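Local coordinates for endoribonuclease L-PSP/chorismate mutase-like domain-containing protein (Agrobacterium tumefaciens, PDB 3D01) that is of unknown function but belongs to the YjgF/chorismate mutase-like family of putative endoribonucleases and assembles from three chains, at residues A86-K89 / A90-G94. Numbering follows the deposited sequence.
Sequences AQVK and AALNG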
loop_
_atom_site.group_PDB
_atom_site.type_symbol
_atom_site.label_atom_id
_atom_site.label_comp_id
_atom_site.label_asym_id
_atom_site.label_seq_id
_atom_site.Cartn_x
_atom_site.Cartn_y
_atom_site.Cartn_z
ATOM N N ALA I 86 0.416 -14.611 13.235
ATOM C CA ALA I 86 1.566 -14.862 14.098
ATOM C C ALA I 86 2.286 -13.567 14.480
ATOM O O ALA I 86 2.666 -13.390 15.627
ATOM C CB ALA I 86 2.535 -15.868 13.467
ATOM N N GLN I 87 2.448 -12.627 13.548
ATOM C CA GLN I 87 3.103 -11.354 13.877
ATOM C C GLN I 87 2.227 -10.491 14.775
ATOM O O GLN I 87 2.715 -9.823 15.674
ATOM C CB GLN I 87 3.419 -10.570 12.600
ATOM C CG GLN I 87 4.387 -11.304 11.664
ATOM C CD GLN I 87 5.766 -11.566 12.234
ATOM O OE1 GLN I 87 6.172 -11.025 13.268
ATOM N NE2 GLN I 87 6.517 -12.393 11.526
ATOM N N VAL I 88 0.925 -10.492 14.515
ATOM C CA VAL I 88 0.008 -9.727 15.325
ATOM C C VAL I 88 0.016 -10.291 16.751
ATOM O O VAL I 88 0.025 -9.529 17.703
ATOM C CB VAL I 88 -1.427 -9.757 14.782
ATOM C CG1 VAL I 88 -2.345 -8.983 15.710
ATOM C CG2 VAL I 88 -1.497 -9.178 13.334
ATOM N N LYS I 89 -0.007 -11.606 16.878
ATOM C CA LYS I 89 0.062 -12.239 18.214
ATOM C C LYS I 89 1.308 -11.784 18.972
ATOM O O LYS I 89 1.221 -11.433 20.175
ATOM C CB LYS I 89 0.045 -13.767 18.090
ATOM C CG LYS I 89 -0.027 -14.471 19.459
ATOM C CD LYS I 89 -0.175 -15.965 19.316
ATOM C CE LYS I 89 -0.082 -16.647 20.713
ATOM N NZ LYS I 89 -0.048 -18.099 20.599
ATOM N N ALA I 90 2.458 -11.806 18.298
ATOM C CA ALA I 90 3.711 -11.286 18.846
ATOM C C ALA I 90 3.601 -9.816 19.278
ATOM O O ALA I 90 4.017 -9.429 20.401
ATOM C CB ALA I 90 4.853 -11.473 17.843
ATOM N N ALA I 91 3.010 -9.006 18.405
ATOM C CA ALA I 91 2.843 -7.578 18.625
ATOM C C ALA I 91 1.993 -7.277 19.869
ATOM O O ALA I 91 2.196 -6.264 20.544
ATOM C CB ALA I 91 2.198 -6.925 17.387
ATOM N N LEU I 92 1.039 -8.156 20.131
ATOM C CA LEU I 92 0.060 -7.963 21.200
ATOM C C LEU I 92 0.384 -8.826 22.418
ATOM O O LEU I 92 -0.492 -9.071 23.262
ATOM C CB LEU I 92 -1.337 -8.293 20.675
ATOM C CG LEU I 92 -1.870 -7.432 19.512
ATOM C CD1 LEU I 92 -3.198 -7.955 19.037
ATOM C CD2 LEU I 92 -1.979 -5.976 19.910
ATOM N N ASN I 93 1.632 -9.285 22.490
ATOM C CA ASN I 93 2.147 -10.036 23.635
ATOM C C ASN I 93 1.350 -11.313 23.933
ATOM O O ASN I 93 1.114 -11.659 25.098
ATOM C CB ASN I 93 2.224 -9.114 24.867
ATOM C CG ASN I 93 3.166 -7.924 24.652
ATOM O OD1 ASN I 93 2.747 -6.759 24.734
ATOM N ND2 ASN I 93 4.430 -8.212 24.350
ATOM N N GLY I 94 0.916 -12.002 22.881
ATOM C CA GLY I 94 0.226 -13.277 22.998
ATOM C C GLY I 94 -1.282 -13.229 22.822
ATOM O O GLY I 94 -1.934 -14.272 22.763
#
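Lys89 and Gly94 meet where helix 70-91 ends in a Schellman motif. Gly94 N donates a hydrogen bond to Lys89 O at 2.8 Å with an N-H...O angle of 163°, and a second one, spanning fewer residues, from Asn93 N to Ala90 O (3.2 Å) completes the motif. Asn93, with phi of 58°, is the C-prime residue that reverses the chain; Gly94 follows, also at positive phi, which a residue without a side chain takes without strain. The last helical hydrogen bond, Leu92 N to Val88 O, is bent, and Leu92 N also makes a weak hydrogen bond to Lys89 O. With chi1 at -174°, Lys89 CG swings to the carbonyl side of its own backbone, and the extended chain runs alongside the turn: CG lies 3.7 Å from Gly94 CA, and CE 3.6 Å from Gly94 O. One turn apart, Val88 and Leu92 project in the same direction, Val88 CG1 touching Leu92 CD1 at 3.6 Å, while Leu92 CG rests 3.4 Å from Val88 O. Beyond the turn, Lys89 NZ forms a salt bridge with Glu15 of helix 3-21, whereas Val88 and Leu92 pack on Ile99 of strand 99-110, and Val88 and Ala91 on Leu45 of strand 44-54, placing the helix end between sheet and N-terminal helix.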